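Side-chain contacts in YflH protein (Bacillus subtilis, PDB 3D0W), which is of unknown function, a small all-helical protein of the DUF3243 family that assembles as a pair of identical subunits: residues A[27-30]-A[31-34]; A[38-41]-A[42-46]; A[61-65]-A[66-70]; A[86-89]-A[90-93]. All blocks are in the same frame, centred on the assembly; numbering follows the deposited sequence.

Contact 1: residues A[27-30]-A[31-34]; sequences KDFE and EFKG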
loop_
_atom_site.group_PDB
_atom_site.type_symbol
_atom_site.label_atom_id
_atom_site.label_comp_id
_atom_site.label_asym_id
_atom_site.label_seq_id
_atom_site.Cartn_x
_atom_site.Cartn_y
_atom_site.Cartn_z
ATOM N N LYS A 27 15.139 -3.906 5.829
ATOM C CA LYS A 27 14.970 -4.991 6.783
ATOM C C LYS A 27 13.543 -5.022 7.319
ATOM O O LYS A 27 12.922 -6.087 7.391
ATOM C CB LYS A 27 15.969 -4.837 7.933
ATOM C CG LYS A 27 16.298 -6.140 8.631
ATOM C CD LYS A 27 17.361 -5.948 9.699
ATOM C CE LYS A 27 17.712 -7.271 10.363
ATOM N NZ LYS A 27 18.702 -7.096 11.465
ATOM N N ASP A 28 13.022 -3.857 7.692
ATOM C CA ASP A 28 11.661 -3.775 8.203
ATOM C C ASP A 28 10.688 -4.309 7.152
ATOM O O ASP A 28 9.736 -5.017 7.480
ATOM C CB ASP A 28 11.300 -2.327 8.553
ATOM C CG ASP A 28 11.586 -1.982 10.007
ATOM O OD1 ASP A 28 12.217 -2.804 10.713
ATOM O OD2 ASP A 28 11.179 -0.884 10.442
ATOM N N PHE A 29 10.927 -3.972 5.889
ATOM C CA PHE A 29 10.046 -4.455 4.832
ATOM C C PHE A 29 10.197 -5.961 4.689
ATOM O O PHE A 29 9.210 -6.684 4.544
ATOM C CB PHE A 29 10.360 -3.795 3.491
ATOM C CG PHE A 29 9.514 -4.319 2.363
ATOM C CD1 PHE A 29 8.177 -3.954 2.254
ATOM C CD2 PHE A 29 10.032 -5.246 1.461
ATOM C CE1 PHE A 29 7.357 -4.511 1.258
ATOM C CE2 PHE A 29 9.229 -5.810 0.468
ATOM C CZ PHE A 29 7.891 -5.447 0.364
ATOM N N GLU A 30 11.438 -6.438 4.727
ATOM C CA GLU A 30 11.697 -7.864 4.601
ATOM C C GLU A 30 10.973 -8.641 5.684
ATOM O O GLU A 30 10.428 -9.716 5.426
ATOM C CB GLU A 30 13.202 -8.148 4.668
ATOM C CG GLU A 30 13.950 -7.755 3.407
ATOM C CD GLU A 30 13.324 -8.343 2.149
ATOM O OE1 GLU A 30 13.083 -9.574 2.110
ATOM O OE2 GLU A 30 13.079 -7.574 1.196
ATOM N N GLU A 31 10.963 -8.091 6.896
ATOM C CA GLU A 31 10.290 -8.741 8.014
ATOM C C GLU A 31 8.782 -8.693 7.796
ATOM O O GLU A 31 8.080 -9.674 8.037
ATOM C CB GLU A 31 10.634 -8.051 9.336
ATOM C CG GLU A 31 12.097 -8.151 9.751
ATOM C CD GLU A 31 12.329 -7.646 11.170
ATOM O OE1 GLU A 31 11.935 -6.497 11.475
ATOM O OE2 GLU A 31 12.907 -8.398 11.983
ATOM N N PHE A 32 8.290 -7.541 7.347
ATOM C CA PHE A 32 6.867 -7.357 7.076
ATOM C C PHE A 32 6.427 -8.405 6.055
ATOM O O PHE A 32 5.454 -9.128 6.257
ATOM C CB PHE A 32 6.626 -5.949 6.519
ATOM C CG PHE A 32 5.288 -5.776 5.857
ATOM C CD1 PHE A 32 4.112 -5.844 6.598
ATOM C CD2 PHE A 32 5.203 -5.550 4.486
ATOM C CE1 PHE A 32 2.871 -5.690 5.984
ATOM C CE2 PHE A 32 3.968 -5.396 3.863
ATOM C CZ PHE A 32 2.798 -5.466 4.617
ATOM N N LYS A 33 7.166 -8.479 4.958
ATOM C CA LYS A 33 6.884 -9.434 3.897
ATOM C C LYS A 33 6.892 -10.860 4.462
ATOM O O LYS A 33 6.028 -11.677 4.128
ATOM C CB LYS A 33 7.936 -9.276 2.797
ATOM C CG LYS A 33 7.740 -10.128 1.571
ATOM C CD LYS A 33 8.850 -9.848 0.570
ATOM C CE LYS A 33 8.912 -10.910 -0.512
ATOM N NZ LYS A 33 9.956 -10.590 -1.524
ATOM N N GLY A 34 7.855 -11.153 5.334
ATOM C CA GLY A 34 7.933 -12.477 5.929
ATOM C C GLY A 34 6.742 -12.806 6.816
ATOM O O GLY A 34 6.331 -13.963 6.920
#
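Lys33 crosses Phe29 obliquely, one helical turn on. Its CB lies 3.4 Å from Phe29 O, the oxygen that also accepts the Lys33 N-H in a nearly straight bond of 2.8 Å. With CG anti to the backbone N (chi1 -176°) and every later torsion extended, the chain is carried past the phenyl ring, and Lys33 CD comes 4.1 Å from Phe29 CE2. Beyond it, NZ leaves this turn and is hydrogen-bonded to Lys103 O, so the aliphatic stem does the packing while the ammonium ties in the C-terminal end of the chain. Phe29 is met on another side by Phe32: Phe29 CE1 sits at the edge of the Phe32 ring, close to its plane, 4.0 Å from Phe32 CD2. Both rings are buried against Glu74 of helix 73-84, Phe29 also reaching Glu80 and Phe32 Leu77 of the second subunit. On the exposed flank, Asp28 OD1 and Glu31 OE1 stand 3.8 Å apart with their carboxylate planes nearly parallel but offset, a like-charged pair that probably repels mildly. The i to i+4 bonds are those of an alpha helix; buried phenylalanines on one flank and exposed acids on another make it amphipathic, with the aromatic flank at the subunit interface.

Contact 2: residues A[38-41]-A[42-46]; sequences KQVN and RGKKL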
loop_
_atom_site.group_PDB
_atom_site.type_symbol
_atom_site.label_atom_id
_atom_site.label_comp_id
_atom_site.label_asym_id
_atom_site.label_seq_id
_atom_site.Cartn_x
_atom_site.Cartn_y
_atom_site.Cartn_z
ATOM N N LYS A 38 4.029 -15.693 6.344
ATOM C CA LYS A 38 3.705 -16.585 7.465
ATOM C C LYS A 38 2.203 -16.802 7.529
ATOM O O LYS A 38 1.733 -17.927 7.733
ATOM C CB LYS A 38 4.166 -16.000 8.809
ATOM C CG LYS A 38 5.672 -15.994 9.029
ATOM C CD LYS A 38 6.054 -16.531 10.417
ATOM C CE LYS A 38 5.651 -15.596 11.558
ATOM N NZ LYS A 38 4.176 -15.488 11.762
ATOM N N GLN A 39 1.457 -15.710 7.367
ATOM C CA GLN A 39 -0.003 -15.747 7.388
ATOM C C GLN A 39 -0.507 -16.708 6.321
ATOM O O GLN A 39 -1.373 -17.540 6.582
ATOM C CB GLN A 39 -0.599 -14.367 7.077
ATOM C CG GLN A 39 -0.075 -13.194 7.886
ATOM C CD GLN A 39 -0.455 -13.273 9.342
ATOM O OE1 GLN A 39 0.252 -13.871 10.148
ATOM N NE2 GLN A 39 -1.588 -12.675 9.689
ATOM N N VAL A 40 0.030 -16.558 5.111
ATOM C CA VAL A 40 -0.364 -17.379 3.969
ATOM C C VAL A 40 -0.078 -18.863 4.172
ATOM O O VAL A 40 -0.975 -19.690 4.044
ATOM C CB VAL A 40 0.338 -16.904 2.673
ATOM C CG1 VAL A 40 0.014 -17.850 1.524
ATOM C CG2 VAL A 40 -0.115 -15.485 2.329
ATOM N N ASN A 41 1.170 -19.189 4.489
ATOM C CA ASN A 41 1.567 -20.579 4.698
ATOM C C ASN A 41 0.689 -21.269 5.725
ATOM O O ASN A 41 0.176 -22.351 5.471
ATOM C CB ASN A 41 3.030 -20.654 5.125
ATOM C CG ASN A 41 3.979 -20.416 3.972
ATOM O OD1 ASN A 41 5.180 -20.247 4.169
ATOM N ND2 ASN A 41 3.446 -20.412 2.758
ATOM N N ARG A 42 0.511 -20.642 6.882
ATOM C CA ARG A 42 -0.334 -21.226 7.915
ATOM C C ARG A 42 -1.762 -21.372 7.401
ATOM O O ARG A 42 -2.413 -22.392 7.625
ATOM C CB ARG A 42 -0.325 -20.352 9.171
ATOM C CG ARG A 42 1.020 -20.313 9.885
ATOM C CD ARG A 42 1.484 -21.717 10.267
ATOM N NE ARG A 42 0.459 -22.464 11.003
ATOM C CZ ARG A 42 -0.051 -22.091 12.174
ATOM N NH1 ARG A 42 0.364 -20.973 12.757
ATOM N NH2 ARG A 42 -0.980 -22.835 12.761
ATOM N N GLY A 43 -2.245 -20.345 6.709
ATOM C CA GLY A 43 -3.594 -20.390 6.179
ATOM C C GLY A 43 -3.763 -21.545 5.211
ATOM O O GLY A 43 -4.734 -22.294 5.280
ATOM N N LYS A 44 -2.809 -21.697 4.302
ATOM C CA LYS A 44 -2.882 -22.771 3.329
ATOM C C LYS A 44 -2.776 -24.126 4.020
ATOM O O LYS A 44 -3.445 -25.084 3.616
ATOM C CB LYS A 44 -1.781 -22.611 2.284
ATOM C CG LYS A 44 -2.054 -21.494 1.278
ATOM C CD LYS A 44 -0.983 -21.445 0.203
ATOM C CE LYS A 44 -1.367 -20.496 -0.920
ATOM N NZ LYS A 44 -2.652 -20.904 -1.542
ATOM N N LYS A 45 -1.947 -24.192 5.064
ATOM C CA LYS A 45 -1.753 -25.424 5.833
ATOM C C LYS A 45 -3.050 -25.886 6.485
ATOM O O LYS A 45 -3.371 -27.071 6.470
ATOM C CB LYS A 45 -0.706 -25.229 6.934
ATOM C CG LYS A 45 0.713 -24.951 6.458
ATOM C CD LYS A 45 1.251 -26.054 5.551
ATOM C CE LYS A 45 1.073 -25.703 4.078
ATOM N NZ LYS A 45 1.755 -24.412 3.741
ATOM N N LEU A 46 -3.784 -24.947 7.071
ATOM C CA LEU A 46 -5.046 -25.272 7.725
ATOM C C LEU A 46 -6.082 -25.784 6.738
ATOM O O LEU A 46 -6.837 -26.707 7.045
ATOM C CB LEU A 46 -5.596 -24.050 8.461
ATOM C CG LEU A 46 -4.809 -23.645 9.707
ATOM C CD1 LEU A 46 -5.507 -22.480 10.396
ATOM C CD2 LEU A 46 -4.707 -24.839 10.658
#
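Val40 and Lys44 lie side by side and point the same way, the methyl CG1 of Val40 resting against the outer methylenes of the lysine. Val40 CG1 is 3.9 Å from Lys44 CE, and Lys44 CD is scarcely farther. The methyl is turned to that side because CG1 is anti to the backbone N (chi1 175°), while the lysine chain runs extended until it bends at its last torsion. Its NZ then reaches Val54 O, a hydrogen bond between helix 23-48 and the loop leading to helix 56-65. This is the i to i+4 pairing of an amphipathic helix: Val40 and Lys44 both pack on Ser56, and Val40 also meets Leu60. An alanine in place of Lys44 is likely to leave Val54 O without this donor and one flank of the Val40 methyl uncovered. In the backbone of the same turn, Lys44 N donates to Val40 O at 2.7 Å. Arg42 takes another direction: its CG passes 3.3 Å from Lys38 O, the acceptor of its own N-H, before the chain folds at chi2 and chi3 and leads the guanidinium away from the preceding turn. At Gly43, N bonds to Gln39 O at 2.9 Å.

Contact 3: residues A[61-65]-A[66-70]; sequences GDYLA and KHEEP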
loop_
_atom_site.group_PDB
_atom_site.type_symbol
_atom_site.label_atom_id
_atom_site.label_comp_id
_atom_site.label_asym_id
_atom_site.label_seq_id
_atom_site.Cartn_x
_atom_site.Cartn_y
_atom_site.Cartn_z
ATOM N N GLY A 61 -6.810 -11.172 2.843
ATOM C CA GLY A 61 -7.997 -10.347 3.033
ATOM C C GLY A 61 -8.528 -10.520 4.447
ATOM O O GLY A 61 -8.851 -9.536 5.128
ATOM N N ASP A 62 -8.622 -11.773 4.891
ATOM C CA ASP A 62 -9.080 -12.060 6.246
ATOM C C ASP A 62 -8.130 -11.400 7.245
ATOM O O ASP A 62 -8.558 -10.880 8.276
ATOM C CB ASP A 62 -9.133 -13.572 6.504
ATOM C CG ASP A 62 -10.254 -14.261 5.740
ATOM O OD1 ASP A 62 -11.194 -13.568 5.293
ATOM O OD2 ASP A 62 -10.202 -15.501 5.599
ATOM N N TYR A 63 -6.838 -11.421 6.934
ATOM C CA TYR A 63 -5.825 -10.809 7.796
ATOM C C TYR A 63 -6.102 -9.311 7.970
ATOM O O TYR A 63 -6.166 -8.801 9.097
ATOM C CB TYR A 63 -4.432 -11.024 7.191
ATOM C CG TYR A 63 -3.389 -10.010 7.621
ATOM C CD1 TYR A 63 -2.992 -9.896 8.958
ATOM C CD2 TYR A 63 -2.808 -9.157 6.691
ATOM C CE1 TYR A 63 -2.038 -8.953 9.350
ATOM C CE2 TYR A 63 -1.858 -8.216 7.067
ATOM C CZ TYR A 63 -1.477 -8.117 8.395
ATOM O OH TYR A 63 -0.539 -7.178 8.751
ATOM N N LEU A 64 -6.268 -8.607 6.853
ATOM C CA LEU A 64 -6.546 -7.182 6.919
ATOM C C LEU A 64 -7.894 -6.926 7.590
ATOM O O LEU A 64 -8.072 -5.913 8.262
ATOM C CB LEU A 64 -6.489 -6.574 5.507
ATOM C CG LEU A 64 -5.069 -6.589 4.908
ATOM C CD1 LEU A 64 -5.089 -6.164 3.446
ATOM C CD2 LEU A 64 -4.169 -5.658 5.723
ATOM N N ALA A 65 -8.835 -7.854 7.433
ATOM C CA ALA A 65 -10.159 -7.695 8.035
ATOM C C ALA A 65 -10.110 -7.741 9.565
ATOM O O ALA A 65 -11.054 -7.328 10.231
ATOM C CB ALA A 65 -11.112 -8.766 7.505
ATOM N N LYS A 66 -9.005 -8.237 10.116
ATOM C CA LYS A 66 -8.842 -8.328 11.566
ATOM C C LYS A 66 -8.601 -6.964 12.201
ATOM O O LYS A 66 -8.857 -6.768 13.392
ATOM C CB LYS A 66 -7.670 -9.243 11.914
ATOM C CG LYS A 66 -7.917 -10.710 11.638
ATOM C CD LYS A 66 -6.663 -11.530 11.938
ATOM C CE LYS A 66 -6.946 -13.020 11.875
ATOM N NZ LYS A 66 -7.596 -13.403 10.592
ATOM N N HIS A 67 -8.109 -6.024 11.399
ATOM C CA HIS A 67 -7.813 -4.684 11.880
ATOM C C HIS A 67 -6.811 -4.725 13.035
ATOM O O HIS A 67 -6.993 -4.070 14.055
ATOM C CB HIS A 67 -9.102 -3.977 12.318
ATOM C CG HIS A 67 -10.075 -3.756 11.200
ATOM N ND1 HIS A 67 -9.780 -2.980 10.100
ATOM C CD2 HIS A 67 -11.327 -4.230 10.998
ATOM C CE1 HIS A 67 -10.807 -2.985 9.269
ATOM N NE2 HIS A 67 -11.759 -3.738 9.790
ATOM N N GLU A 68 -5.750 -5.505 12.866
ATOM C CA GLU A 68 -4.708 -5.609 13.880
ATOM C C GLU A 68 -3.969 -4.280 13.996
ATOM O O GLU A 68 -3.799 -3.558 13.003
ATOM C CB GLU A 68 -3.719 -6.717 13.511
ATOM C CG GLU A 68 -4.352 -8.098 13.423
ATOM C CD GLU A 68 -3.338 -9.197 13.163
ATOM O OE1 GLU A 68 -3.749 -10.374 13.075
ATOM O OE2 GLU A 68 -2.134 -8.887 13.046
ATOM N N GLU A 69 -3.527 -3.954 15.209
ATOM C CA GLU A 69 -2.806 -2.707 15.441
ATOM C C GLU A 69 -1.523 -2.662 14.615
ATOM O O GLU A 69 -0.680 -3.557 14.717
ATOM C CB GLU A 69 -2.457 -2.566 16.924
ATOM C CG GLU A 69 -1.785 -1.248 17.286
ATOM C CD GLU A 69 -1.325 -1.216 18.734
ATOM O OE1 GLU A 69 -2.176 -1.378 19.635
ATOM O OE2 GLU A 69 -0.113 -1.037 18.975
ATOM N N PRO A 70 -1.355 -1.618 13.782
ATOM C CA PRO A 70 -0.155 -1.487 12.946
ATOM C C PRO A 70 1.122 -1.373 13.781
ATOM O O PRO A 70 1.178 -0.611 14.742
ATOM C CB PRO A 70 -0.435 -0.217 12.142
ATOM C CG PRO A 70 -1.942 -0.230 12.015
ATOM C CD PRO A 70 -2.356 -0.600 13.422
HETATM O O HOH W 1 -5.149 -6.632 10.496
#
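Toward the end of the helix that begins at residue 56, two i to i+3 backbone bonds form: Lys66 N donates to Tyr63 O and His67 N to Leu64 O, each at 3.1 Å. In both the donor stands well above the carbonyl plane, by 62° at Tyr63 O, as the coil tightens before it stops. His67 then takes a positive phi of 58° and turns the chain out of the helix. Water extends the closure: one molecule donates to Tyr63 O at 2.8 Å and accepts from Glu68 N at 2.7 Å, bridging the last turn to the departing loop.

The Glu68 carboxylate stands almost perpendicular to the Tyr63 ring and meets it at the edge, OE2 lying 3.7 Å from Tyr63 CE1, near the ring plane. That oxygen is also hydrogen-bonded to Tyr35 OH, which ties the loop to helix 23-48. The His67 imidazole has Leu64 O and Ala65 C over one face, both offset toward the rim, and its CD2 comes 3.2 Å from Ala65 O; ND1 makes a weak hydrogen bond to Gln79 OE1.

Among aliphatic groups, Lys66 folds back along the helix end, CG lying 3.4 Å from Asp62 O, and the bend at its last torsion keeps NZ on the same side.

The chemistry implies a helix end where Tyr63 O and Leu64 O are taken up by i to i+3 bonds, with water on Tyr63 O as well, while Glu68 ties the loop to helix 23-48 and His67 adds a weak link to helix 73-84.

Contact 4: residues A[86-89]-A[90-93]; sequences DEDE and KEHL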
loop_
_atom_site.group_PDB
_atom_site.type_symbol
_atom_site.label_atom_id
_atom_site.label_comp_id
_atom_site.label_asym_id
_atom_site.label_seq_id
_atom_site.Cartn_x
_atom_site.Cartn_y
_atom_site.Cartn_z
ATOM N N ASP A 86 -13.533 -0.036 -1.475
ATOM C CA ASP A 86 -14.846 -0.643 -1.642
ATOM C C ASP A 86 -14.577 -2.136 -1.844
ATOM O O ASP A 86 -13.414 -2.548 -1.900
ATOM C CB ASP A 86 -15.645 -0.031 -2.821
ATOM C CG ASP A 86 -14.964 -0.192 -4.181
ATOM O OD1 ASP A 86 -14.436 -1.279 -4.486
ATOM O OD2 ASP A 86 -14.987 0.783 -4.964
ATOM N N GLU A 87 -15.625 -2.946 -1.963
ATOM C CA GLU A 87 -15.446 -4.393 -2.090
ATOM C C GLU A 87 -14.509 -4.855 -3.203
ATOM O O GLU A 87 -13.702 -5.771 -2.993
ATOM C CB GLU A 87 -16.802 -5.085 -2.232
ATOM C CG GLU A 87 -16.731 -6.593 -2.031
ATOM C CD GLU A 87 -18.096 -7.200 -1.747
ATOM O OE1 GLU A 87 -18.988 -7.082 -2.615
ATOM O OE2 GLU A 87 -18.278 -7.789 -0.657
ATOM N N ASP A 88 -14.610 -4.241 -4.380
ATOM C CA ASP A 88 -13.740 -4.612 -5.495
ATOM C C ASP A 88 -12.295 -4.221 -5.210
ATOM O O ASP A 88 -11.374 -4.991 -5.480
ATOM C CB ASP A 88 -14.165 -3.930 -6.799
ATOM C CG ASP A 88 -15.445 -4.494 -7.368
ATOM O OD1 ASP A 88 -15.665 -5.719 -7.248
ATOM O OD2 ASP A 88 -16.227 -3.714 -7.958
ATOM N N GLU A 89 -12.096 -3.018 -4.677
ATOM C CA GLU A 89 -10.753 -2.536 -4.378
ATOM C C GLU A 89 -10.053 -3.387 -3.321
ATOM O O GLU A 89 -8.829 -3.523 -3.340
ATOM C CB GLU A 89 -10.809 -1.076 -3.932
ATOM C CG GLU A 89 -11.291 -0.121 -5.037
ATOM C CD GLU A 89 -11.498 1.295 -4.540
ATOM O OE1 GLU A 89 -12.197 1.466 -3.516
ATOM O OE2 GLU A 89 -10.970 2.236 -5.175
ATOM N N LYS A 90 -10.826 -3.953 -2.399
ATOM C CA LYS A 90 -10.267 -4.805 -1.358
ATOM C C LYS A 90 -9.768 -6.110 -1.975
ATOM O O LYS A 90 -8.693 -6.594 -1.629
ATOM C CB LYS A 90 -11.318 -5.095 -0.280
ATOM C CG LYS A 90 -11.503 -3.958 0.726
ATOM C CD LYS A 90 -12.344 -4.400 1.926
ATOM C CE LYS A 90 -12.440 -3.281 2.963
ATOM N NZ LYS A 90 -13.181 -3.685 4.192
ATOM N N GLU A 91 -10.551 -6.677 -2.891
ATOM C CA GLU A 91 -10.158 -7.910 -3.552
ATOM C C GLU A 91 -8.904 -7.671 -4.385
ATOM O O GLU A 91 -7.983 -8.485 -4.366
ATOM C CB GLU A 91 -11.289 -8.421 -4.458
ATOM C CG GLU A 91 -12.632 -8.533 -3.749
ATOM C CD GLU A 91 -13.719 -9.120 -4.627
ATOM O OE1 GLU A 91 -13.931 -8.606 -5.748
ATOM O OE2 GLU A 91 -14.370 -10.091 -4.190
ATOM N N HIS A 92 -8.867 -6.554 -5.112
ATOM C CA HIS A 92 -7.713 -6.233 -5.944
ATOM C C HIS A 92 -6.445 -5.911 -5.149
ATOM O O HIS A 92 -5.345 -6.297 -5.555
ATOM C CB HIS A 92 -8.047 -5.081 -6.896
ATOM C CG HIS A 92 -9.014 -5.462 -7.977
ATOM N ND1 HIS A 92 -9.416 -4.587 -8.961
ATOM C CD2 HIS A 92 -9.646 -6.633 -8.234
ATOM C CE1 HIS A 92 -10.254 -5.199 -9.779
ATOM N NE2 HIS A 92 -10.410 -6.442 -9.361
ATOM N N LEU A 93 -6.588 -5.213 -4.024
ATOM C CA LEU A 93 -5.425 -4.886 -3.204
ATOM C C LEU A 93 -4.845 -6.158 -2.574
ATOM O O LEU A 93 -3.624 -6.277 -2.403
ATOM C CB LEU A 93 -5.792 -3.891 -2.099
ATOM C CG LEU A 93 -4.656 -3.540 -1.126
ATOM C CD1 LEU A 93 -3.505 -2.852 -1.865
ATOM C CD2 LEU A 93 -5.191 -2.638 -0.030
#
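The His92 imidazole has Asp88 O over one face, 3.4 Å above its plane and offset toward the rim, with CG the nearest ring atom. The same oxygen accepts the His92 N-H at 3.0 Å, so ring and backbone lean on a single carbonyl; CG anti to the carbonyl carbon (chi1 -70°) lays the ring back over the preceding turn. The carboxylates of Asp88 and Glu91 approach with their planes 39° apart, and Asp88 OD1 stands 3.7 Å from Glu91 OE1. Two acids this close probably disfavour each other, although the early turns of a helix, with amide N-H groups pointing toward its start, are likely to soften the repulsion. The Glu91 stem packs closely, CG passing 3.1 Å from Glu87 O.

At the helix start Asp86 and Glu89 form a capping box. Asp86, the N-cap, accepts from Glu89 N through OD1 at 2.9 Å, met nearly along the C-O axis; in return Glu89 OE1 uses its anti lone pair to take the Asp86 N-H at 2.9 Å. The two reciprocal bonds fix both carboxylates. Glu89 OE1 is engaged a second time, in a salt bridge to Lys99 of the second subunit, which joins this cap to the dimer contact.

Lys90 N bonds to Asp86 O at 3.0 Å, continuing the helix from the cap. Its side chain runs extended away from this turn, and its ammonium forms a cation-pi contact with Trp82. Leu93, its N bonded to Glu89 O, packs on the same Trp82 and on Leu81 of helix 73-84.

The four contacts come in series along the chain. Contacts 1 and 2 share the long helix 23-48, their centres about 17 Å apart; contact 3 lies where helix 56-65 gives way to the loop, and contact 4 opens helix 87-101. Contacts 2 and 3 touch directly where Gln39 NE2 meets Tyr63 CD1 at 3.2 Å, packing together two helices that follow each other in the chain. Contacts 1 and 4 lie farthest apart, about 23 Å between centres, on opposite sides of the chain's centre. Helix 73-84 is touched by side chains of contacts 1, 3 and 4. Those three also reach the second subunit, so fold and dimer are built from overlapping surfaces.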